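Local coordinates for putative alpha/beta hydrolase (Desulfitobacterium hafniense, PDB 4RPC), which is probably a hydrolase of the alpha/beta hydrolase family, its substrate not established, at residues A[69-74]-A[102-107]; A[114-119]-A[203-208]; A[166-171]-A[241-246]; A[192-197]-A[221-226]. One frame throughout, in Å; residues are numbered along the deposited sequence.

Overall arrangement
Interactions 1, 2 and 4 belong to the body of the alpha/beta hydrolase fold; interaction 3 joins a helix to the histidine loop of a probable active site. Interaction 2 lies inside the central sheet, pairing two parallel strands through their backbones. Interaction 1 is a buried helix crossing of apolar stems with two nearby carboxylates; its helix 97-108 lies on strand 112-119 of interaction 2. Interaction 4 is partly exposed, apolar inside and charged outside; Leu-223 of its helix touches both strands, and its Tyr-192 and Lys-197 reach the carboxylates of interaction 1. Interaction 3, also buried, is held by valine packing and one serine hydrogen bond, about 24 Å from interaction 1, centre to centre.

Interaction 1: A[69-74]-A[102-107]; sequences SVEETA and AVEMAI
Ala-74 and Glu-104 make the tightest apolar contact between the crossing helices 70-83 and 97-108 of the alpha/beta hydrolase fold, with Ala-74 CB 3.3 Å from Glu-104 CG. The same methyl lies 3.7 Å from CG of Met-105, a selenomethionine, so one small side chain fits against two neighbours on the facing helix and lets the short axes approach to 8.9 Å at an angle of 67°. Val-70 adds its CG1 branch, 3.8 Å from Glu-104 CB; a branched apolar residue suits this buried site beside the glutamate stem.

On the polar side, Glu-104 bends at chi2 (69°), which swings its carboxylate over to Glu-71, and Glu-104 OE2 lies 3.5 Å from Glu-71 CG. The two side chains cross at about a right angle, and Glu-71 OE2 stays 4.4 Å from Glu-104 OE1. Lys-197 forms a salt bridge with Glu-71, and Tyr-192 is hydrogen-bonded to Glu-104, which probably eases the repulsion of like charges.

Ser-69 caps the first helix, its OG accepting from Glu-72 N. Further along, Leu-77 and Leu-81 take up Met-105, while Ala-102 and Ala-106 turn from helix 97-108, which follows the probable nucleophile elbow, to Leu-116 on strand 112-119.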
loop_
_atom_site.group_PDB
_atom_site.type_symbol
_atom_site.label_atom_id
_atom_site.label_comp_id
_atom_site.label_asym_id
_atom_site.label_seq_id
_atom_site.Cartn_x
_atom_site.Cartn_y
_atom_site.Cartn_z
ATOM N N SER A 69 -10.950 8.681 -4.787
ATOM C CA SER A 69 -9.843 8.485 -5.672
ATOM C C SER A 69 -8.530 8.504 -4.891
ATOM O O SER A 69 -8.422 9.000 -3.779
ATOM C CB SER A 69 -9.799 9.631 -6.695
ATOM O OG SER A 69 -9.614 10.834 -5.985
ATOM N N VAL A 70 -7.508 7.986 -5.530
ATOM C CA VAL A 70 -6.207 8.030 -4.970
ATOM C C VAL A 70 -5.864 9.462 -4.766
ATOM O O VAL A 70 -5.322 9.786 -3.722
ATOM C CB VAL A 70 -5.156 7.342 -5.882
ATOM C CG1 VAL A 70 -3.750 7.602 -5.377
ATOM C CG2 VAL A 70 -5.431 5.872 -6.034
ATOM N N GLU A 71 -6.124 10.337 -5.747
ATOM C CA GLU A 71 -5.798 11.788 -5.615
ATOM C C GLU A 71 -6.473 12.466 -4.384
ATOM O O GLU A 71 -5.866 13.293 -3.665
ATOM C CB GLU A 71 -6.191 12.588 -6.886
ATOM C CG GLU A 71 -5.379 12.250 -8.150
ATOM C CD GLU A 71 -5.846 10.989 -8.889
ATOM O OE1 GLU A 71 -6.775 10.272 -8.437
ATOM O OE2 GLU A 71 -5.260 10.687 -9.948
ATOM N N GLU A 72 -7.754 12.195 -4.194
ATOM C CA GLU A 72 -8.447 12.834 -3.089
ATOM C C GLU A 72 -7.969 12.259 -1.723
ATOM O O GLU A 72 -7.720 12.998 -0.777
ATOM C CB GLU A 72 -9.929 12.721 -3.289
ATOM C CG GLU A 72 -10.704 13.697 -2.419
ATOM C CD GLU A 72 -12.142 13.877 -2.910
ATOM O OE1 GLU A 72 -12.319 14.164 -4.132
ATOM O OE2 GLU A 72 -13.065 13.717 -2.073
ATOM N N THR A 73 -7.728 10.971 -1.664
ATOM C CA THR A 73 -7.187 10.350 -0.453
ATOM C C THR A 73 -5.789 10.917 -0.121
ATOM O O THR A 73 -5.513 11.372 1.020
ATOM C CB THR A 73 -7.223 8.819 -0.639
ATOM O OG1 THR A 73 -8.586 8.406 -0.579
ATOM C CG2 THR A 73 -6.411 8.084 0.407
ATOM N N ALA A 74 -4.932 11.023 -1.132
ATOM C CA ALA A 74 -3.596 11.620 -0.956
ATOM C C ALA A 74 -3.720 13.067 -0.476
ATOM O O ALA A 74 -3.094 13.440 0.525
ATOM C CB ALA A 74 -2.777 11.531 -2.238
ATOM N N ALA A 102 0.948 6.494 -1.780
ATOM C CA ALA A 102 2.299 6.974 -1.450
ATOM C C ALA A 102 2.890 7.754 -2.637
ATOM O O ALA A 102 3.383 8.841 -2.464
ATOM C CB ALA A 102 3.196 5.810 -1.115
ATOM N N VAL A 103 2.797 7.188 -3.851
ATOM C CA VAL A 103 3.353 7.819 -5.023
ATOM C C VAL A 103 2.679 9.140 -5.243
ATOM O O VAL A 103 3.312 10.155 -5.471
ATOM C CB VAL A 103 3.224 6.913 -6.261
ATOM C CG1 VAL A 103 3.666 7.638 -7.527
ATOM C CG2 VAL A 103 4.078 5.689 -6.082
ATOM N N GLU A 104 1.363 9.133 -5.164
ATOM C CA GLU A 104 0.604 10.377 -5.337
ATOM C C GLU A 104 1.011 11.442 -4.336
ATOM O O GLU A 104 1.026 12.661 -4.648
ATOM C CB GLU A 104 -0.881 10.106 -5.208
ATOM C CG GLU A 104 -1.786 11.290 -5.360
ATOM C CD GLU A 104 -1.829 11.830 -6.745
ATOM O OE1 GLU A 104 -1.454 11.116 -7.706
ATOM O OE2 GLU A 104 -2.228 12.998 -6.863
HETATM N N MSE A 105 1.272 11.033 -3.116
HETATM C CA MSE A 105 1.800 12.009 -2.144
HETATM C C MSE A 105 3.149 12.570 -2.549
HETATM O O MSE A 105 3.400 13.732 -2.351
HETATM C CB MSE A 105 1.841 11.397 -0.755
HETATM C CG MSE A 105 0.388 11.501 -0.258
HETATM SE SE MSE A 105 0.427 10.645 1.476
HETATM C CE MSE A 105 1.035 12.339 2.320
ATOM N N ALA A 106 4.001 11.757 -3.183
ATOM C CA ALA A 106 5.323 12.229 -3.621
ATOM C C ALA A 106 5.242 13.208 -4.765
ATOM O O ALA A 106 6.119 14.027 -4.927
ATOM C CB ALA A 106 6.232 11.055 -4.010
ATOM N N ILE A 107 4.198 13.096 -5.565
ATOM C CA ILE A 107 3.994 13.935 -6.731
ATOM C C ILE A 107 3.338 15.274 -6.396
ATOM O O ILE A 107 3.681 16.284 -6.986
ATOM C CB ILE A 107 3.090 13.190 -7.723
ATOM C CG1 ILE A 107 3.818 11.993 -8.311
ATOM C CG2 ILE A 107 2.513 14.146 -8.766
ATOM C CD1 ILE A 107 2.882 11.155 -9.176
#

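Interaction 2: A[114-119]-A[203-208]; sequences MNLLLD and ARVSVL
Asn-115 and Arg-204 are brought together by their torsions: Asn-115 holds CG beside its backbone N (chi1 -69°), while Arg-204 runs out extended, then bends at chi3 (61°). The side chains therefore lie alongside, pointing the same way. Both NE and NH2 of Arg-204 donate side-on to Asn-115 OD1, each at 3.0 Å, with the oxygen at the edge of the guanidinium and close to its plane. The NE bond runs nearly along the C=O axis. A water also donates to this oxygen and to Arg-204 O, and accepts from Ser-206 OG. An amide suits this site because its other end, ND2, bonds to Gln-90 O on the next strand. With no NE or NH2, a leucine in place of Arg-204 would probably leave Asn-115 OD1 with the water as its donor here and its amide freer to turn.

The strands 112-119 and 204-210 are neighbours in the central, largely parallel sheet of the alpha/beta hydrolase fold. Their backbone ladder includes Leu-116 N to Arg-204 O at 2.9 Å, Ser-206 N to Leu-116 O at 2.8 Å and Leu-118 N to Ser-206 O at 2.8 Å.

On the other face of the sheet from Asn-115 lie branched apolar residues, fit for burial. The two methyls of Val-205 divide between two leucines: CG2 is 4.1 Å from Leu-116 CD1, and CG1 is 3.9 Å from Leu-118 CD1. Back on the face of Asn-115, at the far end, Leu-208 CB packs 4.0 Å from Asp-119 CG, whose carboxylate is hydrogen-bonded to Tyr-93 through OD2.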
loop_
_atom_site.group_PDB
_atom_site.type_symbol
_atom_site.label_atom_id
_atom_site.label_comp_id
_atom_site.label_asym_id
_atom_site.label_seq_id
_atom_site.Cartn_x
_atom_site.Cartn_y
_atom_site.Cartn_z
HETATM N N MSE A 114 11.129 11.712 1.278
HETATM C CA MSE A 114 12.528 11.350 0.965
HETATM C C MSE A 114 12.600 9.995 0.343
HETATM O O MSE A 114 13.397 9.791 -0.533
HETATM C CB MSE A 114 13.541 11.339 2.108
HETATM C CG MSE A 114 14.669 12.381 1.827
HETATM SE SE MSE A 114 13.925 14.204 1.892
HETATM C CE MSE A 114 13.067 13.659 3.559
ATOM N N ASN A 115 11.791 9.046 0.792
ATOM C CA ASN A 115 11.884 7.681 0.315
ATOM C C ASN A 115 10.507 7.093 0.149
ATOM O O ASN A 115 9.646 7.235 1.048
ATOM C CB ASN A 115 12.617 6.791 1.332
ATOM C CG ASN A 115 14.114 7.114 1.478
ATOM O OD1 ASN A 115 14.955 6.537 0.772
ATOM N ND2 ASN A 115 14.448 7.947 2.448
ATOM N N LEU A 116 10.306 6.348 -0.924
ATOM C CA LEU A 116 9.060 5.630 -1.141
ATOM C C LEU A 116 9.441 4.192 -1.118
ATOM O O LEU A 116 10.419 3.825 -1.774
ATOM C CB LEU A 116 8.450 5.961 -2.480
ATOM C CG LEU A 116 7.821 7.306 -2.647
ATOM C CD1 LEU A 116 7.410 7.451 -4.087
ATOM C CD2 LEU A 116 6.633 7.454 -1.756
ATOM N N LEU A 117 8.717 3.382 -0.323
ATOM C CA LEU A 117 8.855 1.931 -0.392
ATOM C C LEU A 117 7.556 1.380 -0.900
ATOM O O LEU A 117 6.514 1.474 -0.200
ATOM C CB LEU A 117 9.120 1.337 0.970
ATOM C CG LEU A 117 10.531 1.414 1.526
ATOM C CD1 LEU A 117 10.910 2.828 1.841
ATOM C CD2 LEU A 117 10.716 0.486 2.725
ATOM N N LEU A 118 7.598 0.790 -2.065
ATOM C CA LEU A 118 6.388 0.435 -2.739
ATOM C C LEU A 118 6.302 -1.038 -2.863
ATOM O O LEU A 118 7.145 -1.650 -3.519
ATOM C CB LEU A 118 6.345 1.115 -4.108
ATOM C CG LEU A 118 6.575 2.604 -4.091
ATOM C CD1 LEU A 118 6.693 3.175 -5.509
ATOM C CD2 LEU A 118 5.447 3.308 -3.322
ATOM N N ASP A 119 5.292 -1.621 -2.213
ATOM C CA ASP A 119 5.151 -3.067 -2.157
ATOM C C ASP A 119 3.881 -3.413 -2.916
ATOM O O ASP A 119 2.808 -3.038 -2.471
ATOM C CB ASP A 119 5.091 -3.485 -0.650
ATOM C CG ASP A 119 5.291 -5.022 -0.367
ATOM O OD1 ASP A 119 5.285 -5.870 -1.316
ATOM O OD2 ASP A 119 5.442 -5.392 0.857
ATOM N N ALA A 203 11.767 11.800 -4.422
ATOM C CA ALA A 203 12.006 10.684 -3.530
ATOM C C ALA A 203 12.852 9.581 -4.161
ATOM O O ALA A 203 12.687 9.263 -5.334
ATOM C CB ALA A 203 10.687 10.104 -3.068
ATOM N N ARG A 204 13.728 8.968 -3.373
ATOM C CA ARG A 204 14.326 7.727 -3.808
ATOM C C ARG A 204 13.246 6.661 -3.717
ATOM O O ARG A 204 12.578 6.550 -2.710
ATOM C CB ARG A 204 15.431 7.309 -2.881
ATOM C CG ARG A 204 16.026 5.975 -3.293
ATOM C CD ARG A 204 17.375 5.777 -2.604
ATOM N NE ARG A 204 17.172 5.787 -1.155
ATOM C CZ ARG A 204 18.141 5.714 -0.242
ATOM N NH1 ARG A 204 19.427 5.606 -0.600
ATOM N NH2 ARG A 204 17.799 5.748 1.041
ATOM N N VAL A 205 13.099 5.862 -4.749
ATOM C CA VAL A 205 12.096 4.833 -4.810
ATOM C C VAL A 205 12.736 3.445 -4.612
ATOM O O VAL A 205 13.631 3.005 -5.384
ATOM C CB VAL A 205 11.402 4.873 -6.180
ATOM C CG1 VAL A 205 10.461 3.685 -6.335
ATOM C CG2 VAL A 205 10.607 6.164 -6.346
ATOM N N SER A 206 12.237 2.730 -3.618
ATOM C CA SER A 206 12.572 1.345 -3.457
ATOM C C SER A 206 11.287 0.520 -3.682
ATOM O O SER A 206 10.226 0.801 -3.080
ATOM C CB SER A 206 13.122 1.145 -2.060
ATOM O OG SER A 206 14.077 2.184 -1.763
ATOM N N VAL A 207 11.395 -0.504 -4.525
ATOM C CA VAL A 207 10.317 -1.436 -4.819
ATOM C C VAL A 207 10.549 -2.827 -4.192
ATOM O O VAL A 207 11.583 -3.501 -4.465
ATOM C CB VAL A 207 10.235 -1.621 -6.333
ATOM C CG1 VAL A 207 8.881 -2.217 -6.750
ATOM C CG2 VAL A 207 10.446 -0.297 -7.030
ATOM N N LEU A 208 9.604 -3.272 -3.371
ATOM C CA LEU A 208 9.613 -4.630 -2.859
ATOM C C LEU A 208 8.762 -5.509 -3.795
ATOM O O LEU A 208 7.617 -5.186 -4.140
ATOM C CB LEU A 208 9.126 -4.712 -1.425
ATOM C CG LEU A 208 9.391 -3.537 -0.503
ATOM C CD1 LEU A 208 9.541 -4.000 0.935
ATOM C CD2 LEU A 208 10.523 -2.612 -0.859
HETATM O O HOH W 1 13.752 4.519 -0.914
#

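Interaction 3: A[166-171]-A[241-246]; sequences VEVLQP and HAEVLS
Val-168 and Glu-243 bring the two backbones closest, their CA atoms 5.9 Å apart, where helix 165-169 meets the first turn of helix 243-247; Ala-242, just ahead of that turn, takes a positive phi of 62° and stands at the N-cap.

Val-168 carries most of the apolar contact, and its beta branching serves it well, since both methyls meet the stem of Glu-243. CG1, set opposite the backbone N (chi1 177°), also lies 3.6 Å from Glu-243 CA and 3.9 Å from Ser-246 CB. The valine and glutamate side chains cross at about a right angle, so that Val-168 CG2 runs out toward the carboxylate, 3.8 Å from Glu-243 OE2. The valine thus covers the stem of a glutamate whose OE1 accepts from Gly-240 N, a bond that ties the first residue of the helix back to the loop before it.

Ser-246 supplies the polar link: its OG donates to Val-168 O. The modelled distance, 2.5 Å, is very short and its exact value is doubtful. A serine is small enough to sit close to the other backbone while carrying a hydroxyl that can donate to a carbonyl.

Leu-169 reaches back with CD2 to His-241 O, 3.8 Å away. The ring nitrogens of that histidine bond elsewhere, ND1 to Glu-213 and NE2, weakly, to Ser-96, an arrangement consistent with a catalytic triad.

Around the contact, Val-166 and Leu-169 pack on Leu-144 of helix 130-145, and on the other flank Leu-245 rests against Tyr-93 and Val-95 of strand 88-95.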
loop_
_atom_site.group_PDB
_atom_site.type_symbol
_atom_site.label_atom_id
_atom_site.label_comp_id
_atom_site.label_asym_id
_atom_site.label_seq_id
_atom_site.Cartn_x
_atom_site.Cartn_y
_atom_site.Cartn_z
ATOM N N VAL A 166 -5.124 -18.180 1.078
ATOM C CA VAL A 166 -5.896 -18.043 2.303
ATOM C C VAL A 166 -4.995 -17.842 3.537
ATOM O O VAL A 166 -5.178 -16.917 4.319
ATOM C CB VAL A 166 -6.821 -19.246 2.503
ATOM C CG1 VAL A 166 -7.459 -19.219 3.870
ATOM C CG2 VAL A 166 -7.930 -19.229 1.472
ATOM N N GLU A 167 -4.029 -18.711 3.726
ATOM C CA GLU A 167 -3.157 -18.596 4.903
ATOM C C GLU A 167 -2.450 -17.248 4.895
ATOM O O GLU A 167 -2.322 -16.629 5.921
ATOM C CB GLU A 167 -2.163 -19.761 4.977
ATOM C CG GLU A 167 -0.830 -19.464 4.326
ATOM C CD GLU A 167 0.275 -20.403 4.793
ATOM O OE1 GLU A 167 0.242 -21.608 4.435
ATOM O OE2 GLU A 167 1.175 -19.924 5.516
ATOM N N VAL A 168 -2.048 -16.758 3.733
ATOM C CA VAL A 168 -1.316 -15.486 3.648
ATOM C C VAL A 168 -2.159 -14.199 3.726
ATOM O O VAL A 168 -1.756 -13.252 4.377
ATOM C CB VAL A 168 -0.500 -15.409 2.348
ATOM C CG1 VAL A 168 0.186 -14.069 2.218
ATOM C CG2 VAL A 168 0.571 -16.497 2.311
ATOM N N LEU A 169 -3.286 -14.159 3.034
ATOM C CA LEU A 169 -4.061 -12.939 2.870
ATOM C C LEU A 169 -5.192 -12.812 3.874
ATOM O O LEU A 169 -5.564 -11.725 4.274
ATOM C CB LEU A 169 -4.664 -12.880 1.428
ATOM C CG LEU A 169 -3.669 -12.633 0.285
ATOM C CD1 LEU A 169 -4.284 -12.613 -1.097
ATOM C CD2 LEU A 169 -2.871 -11.351 0.498
ATOM N N GLN A 170 -5.769 -13.929 4.264
ATOM C CA GLN A 170 -6.913 -13.883 5.142
ATOM C C GLN A 170 -6.610 -13.107 6.410
ATOM O O GLN A 170 -7.461 -12.360 6.867
ATOM C CB GLN A 170 -7.403 -15.299 5.446
ATOM C CG GLN A 170 -8.742 -15.332 6.144
ATOM C CD GLN A 170 -9.165 -16.731 6.584
ATOM O OE1 GLN A 170 -8.410 -17.677 6.574
ATOM N NE2 GLN A 170 -10.370 -16.841 6.973
ATOM N N PRO A 171 -5.393 -13.246 6.980
ATOM C CA PRO A 171 -5.150 -12.431 8.163
ATOM C C PRO A 171 -5.096 -10.911 7.926
ATOM O O PRO A 171 -5.116 -10.171 8.920
ATOM C CB PRO A 171 -3.743 -12.865 8.640
ATOM C CG PRO A 171 -3.380 -14.090 7.899
ATOM C CD PRO A 171 -4.336 -14.256 6.746
ATOM N N HIS A 241 2.074 -11.724 -3.393
ATOM C CA HIS A 241 1.573 -10.381 -3.120
ATOM C C HIS A 241 1.305 -10.205 -1.645
ATOM O O HIS A 241 0.522 -10.938 -1.054
ATOM C CB HIS A 241 0.269 -10.169 -3.890
ATOM C CG HIS A 241 -0.274 -8.775 -3.834
ATOM N ND1 HIS A 241 0.171 -7.774 -4.659
ATOM C CD2 HIS A 241 -1.271 -8.236 -3.095
ATOM C CE1 HIS A 241 -0.529 -6.675 -4.444
ATOM N NE2 HIS A 241 -1.408 -6.930 -3.495
ATOM N N ALA A 242 2.007 -9.255 -1.043
ATOM C CA ALA A 242 1.874 -8.955 0.392
ATOM C C ALA A 242 2.255 -10.096 1.356
ATOM O O ALA A 242 1.927 -10.004 2.528
ATOM C CB ALA A 242 0.439 -8.481 0.669
ATOM N N GLU A 243 2.932 -11.162 0.881
ATOM C CA GLU A 243 3.330 -12.299 1.748
ATOM C C GLU A 243 4.399 -11.896 2.824
ATOM O O GLU A 243 4.310 -12.308 4.015
ATOM C CB GLU A 243 3.855 -13.469 0.900
ATOM C CG GLU A 243 4.085 -14.725 1.709
ATOM C CD GLU A 243 4.209 -15.999 0.887
ATOM O OE1 GLU A 243 4.277 -15.944 -0.385
ATOM O OE2 GLU A 243 4.278 -17.098 1.548
ATOM N N VAL A 244 5.355 -11.073 2.426
ATOM C CA VAL A 244 6.340 -10.574 3.372
ATOM C C VAL A 244 5.658 -9.759 4.465
ATOM O O VAL A 244 6.003 -9.851 5.637
ATOM C CB VAL A 244 7.404 -9.686 2.690
ATOM C CG1 VAL A 244 8.448 -9.259 3.719
ATOM C CG2 VAL A 244 8.150 -10.445 1.589
ATOM N N LEU A 245 4.670 -8.946 4.092
ATOM C CA LEU A 245 3.946 -8.157 5.095
ATOM C C LEU A 245 3.144 -9.043 6.013
ATOM O O LEU A 245 3.059 -8.807 7.225
ATOM C CB LEU A 245 3.003 -7.173 4.357
ATOM C CG LEU A 245 2.205 -6.245 5.222
ATOM C CD1 LEU A 245 3.140 -5.396 6.080
ATOM C CD2 LEU A 245 1.315 -5.359 4.319
ATOM N N SER A 246 2.528 -10.060 5.444
ATOM C CA SER A 246 1.629 -10.893 6.217
ATOM C C SER A 246 2.414 -11.698 7.246
ATOM O O SER A 246 2.220 -11.510 8.445
ATOM C CB SER A 246 0.838 -11.822 5.331
ATOM O OG SER A 246 -0.092 -12.551 6.076
#

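Interaction 4: A[192-197]-A[221-226]; sequences YDLKAK and PLLAEI
Leu-194 and Ile-226 meet tip to tip in the apolar part of this contact. Ile-226 CD1 comes to 3.4 Å from Leu-194 CG and to 3.5 Å from Leu-194 CD2, closer than carbons usually pack. Leu-194 reaches so far because chi1 (177°) places CG opposite its backbone N. Its CD2 branch also lies 4.1 Å from Leu-222 CD2 and 4.0 Å from Leu-223 CD2. A single leucine is thus received by three aliphatic residues of one helix, and long, flexible apolar side chains suit such a junction between a loop and a helix. Replacing Leu-194 by an alanine would probably leave the ends of Leu-222, Leu-223 and Ile-226 without this partner and open a gap between loop and helix.

Leu-222 is shared with the neighbouring residue: its CD2 lies 4.1 Å from Lys-195 N, and its CD1 is 4.3 Å from Lys-195 CB. The aliphatic part of the lysine extends the apolar contact outward, and its ammonium group runs on to the exposed side.

The charged part is weak. Lys-195 NZ stays 4.4 Å from Glu-225 OE2, too far for a salt bridge, so the charges probably attract only loosely. Both residues are exposed, as suits charged groups at an edge.

No hydrogen bond joins this loop to helix 220-226, which flanks the central sheet of the alpha/beta hydrolase fold. Leu-194 also packs on Val-103 and Ile-107, so this one side chain of the loop after helix 179-191 lies between helices 97-108 and 220-226, while Ile-226 is bonded through its backbone to Val-201, just before strand 204-210.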
loop_
_atom_site.group_PDB
_atom_site.type_symbol
_atom_site.label_atom_id
_atom_site.label_comp_id
_atom_site.label_asym_id
_atom_site.label_seq_id
_atom_site.Cartn_x
_atom_site.Cartn_y
_atom_site.Cartn_z
ATOM N N TYR A 192 -6.610 4.614 -10.981
ATOM C CA TYR A 192 -5.400 5.473 -10.935
ATOM C C TYR A 192 -4.519 5.261 -12.156
ATOM O O TYR A 192 -4.101 4.157 -12.477
ATOM C CB TYR A 192 -4.617 5.208 -9.671
ATOM C CG TYR A 192 -3.517 6.217 -9.353
ATOM C CD1 TYR A 192 -3.806 7.558 -9.186
ATOM C CD2 TYR A 192 -2.226 5.823 -9.179
ATOM C CE1 TYR A 192 -2.802 8.463 -8.873
ATOM C CE2 TYR A 192 -1.217 6.718 -8.894
ATOM C CZ TYR A 192 -1.493 8.042 -8.712
ATOM O OH TYR A 192 -0.465 8.965 -8.409
ATOM N N ASP A 193 -4.223 6.323 -12.850
ATOM C CA ASP A 193 -3.360 6.221 -14.011
ATOM C C ASP A 193 -2.116 7.097 -13.835
ATOM O O ASP A 193 -2.151 8.310 -14.029
ATOM C CB ASP A 193 -4.198 6.591 -15.225
ATOM C CG ASP A 193 -3.463 6.450 -16.547
ATOM O OD1 ASP A 193 -2.312 6.004 -16.604
ATOM O OD2 ASP A 193 -4.068 6.864 -17.542
ATOM N N LEU A 194 -1.019 6.472 -13.437
ATOM C CA LEU A 194 0.214 7.199 -13.107
ATOM C C LEU A 194 0.962 7.715 -14.349
ATOM O O LEU A 194 1.461 8.805 -14.340
ATOM C CB LEU A 194 1.145 6.291 -12.317
ATOM C CG LEU A 194 2.513 6.831 -11.943
ATOM C CD1 LEU A 194 2.311 8.115 -11.187
ATOM C CD2 LEU A 194 3.273 5.798 -11.139
ATOM N N LYS A 195 1.004 6.930 -15.418
ATOM C CA LYS A 195 1.688 7.339 -16.639
ATOM C C LYS A 195 1.158 8.664 -17.145
ATOM O O LYS A 195 1.950 9.513 -17.559
ATOM C CB LYS A 195 1.537 6.270 -17.740
ATOM C CG LYS A 195 2.216 6.629 -19.056
ATOM C CD LYS A 195 3.015 5.456 -19.631
ATOM C CE LYS A 195 3.417 5.705 -21.080
ATOM N NZ LYS A 195 4.114 7.022 -21.252
ATOM N N ALA A 196 -0.169 8.828 -17.070
ATOM C CA ALA A 196 -0.856 9.987 -17.627
ATOM C C ALA A 196 -0.482 11.284 -16.953
ATOM O O ALA A 196 -0.708 12.347 -17.512
ATOM C CB ALA A 196 -2.362 9.813 -17.552
ATOM N N LYS A 197 0.054 11.202 -15.742
ATOM C CA LYS A 197 0.421 12.393 -15.007
ATOM C C LYS A 197 1.707 13.053 -15.497
ATOM O O LYS A 197 1.915 14.203 -15.232
ATOM C CB LYS A 197 0.552 12.065 -13.542
ATOM C CG LYS A 197 -0.798 11.660 -13.009
ATOM C CD LYS A 197 -0.773 11.515 -11.534
ATOM C CE LYS A 197 -2.130 11.034 -11.075
ATOM N NZ LYS A 197 -2.969 12.210 -10.807
ATOM N N PRO A 221 9.782 -0.121 -14.861
ATOM C CA PRO A 221 10.166 0.898 -15.869
ATOM C C PRO A 221 9.457 2.261 -15.703
ATOM O O PRO A 221 10.090 3.300 -15.778
ATOM C CB PRO A 221 9.746 0.263 -17.194
ATOM C CG PRO A 221 9.704 -1.201 -16.945
ATOM C CD PRO A 221 9.450 -1.418 -15.487
ATOM N N LEU A 222 8.154 2.247 -15.472
ATOM C CA LEU A 222 7.414 3.478 -15.225
ATOM C C LEU A 222 7.935 4.240 -14.015
ATOM O O LEU A 222 8.122 5.459 -14.047
ATOM C CB LEU A 222 5.923 3.164 -15.009
ATOM C CG LEU A 222 5.029 4.368 -14.748
ATOM C CD1 LEU A 222 5.247 5.441 -15.810
ATOM C CD2 LEU A 222 3.606 3.882 -14.773
ATOM N N LEU A 223 8.176 3.535 -12.929
ATOM C CA LEU A 223 8.675 4.214 -11.729
ATOM C C LEU A 223 10.060 4.799 -11.939
ATOM O O LEU A 223 10.387 5.853 -11.395
ATOM C CB LEU A 223 8.690 3.244 -10.569
ATOM C CG LEU A 223 7.316 2.678 -10.236
ATOM C CD1 LEU A 223 7.449 1.476 -9.319
ATOM C CD2 LEU A 223 6.425 3.755 -9.647
ATOM N N ALA A 224 10.868 4.109 -12.733
ATOM C CA ALA A 224 12.199 4.550 -13.042
ATOM C C ALA A 224 12.242 5.865 -13.845
ATOM O O ALA A 224 13.124 6.668 -13.609
ATOM C CB ALA A 224 12.935 3.465 -13.803
ATOM N N GLU A 225 11.319 6.080 -14.773
ATOM C CA GLU A 225 11.266 7.350 -15.479
ATOM C C GLU A 225 10.638 8.459 -14.634
ATOM O O GLU A 225 10.857 9.633 -14.881
ATOM C CB GLU A 225 10.539 7.218 -16.808
ATOM C CG GLU A 225 9.024 7.110 -16.728
ATOM C CD GLU A 225 8.387 6.796 -18.080
ATOM O OE1 GLU A 225 9.116 6.864 -19.085
ATOM O OE2 GLU A 225 7.165 6.484 -18.144
ATOM N N ILE A 226 9.894 8.096 -13.611
ATOM C CA ILE A 226 9.339 9.073 -12.695
ATOM C C ILE A 226 10.381 9.606 -11.685
ATOM O O ILE A 226 10.402 10.810 -11.396
ATOM C CB ILE A 226 8.088 8.469 -12.005
ATOM C CG1 ILE A 226 6.992 8.434 -13.041
ATOM C CG2 ILE A 226 7.595 9.285 -10.802
ATOM C CD1 ILE A 226 5.729 7.886 -12.498
#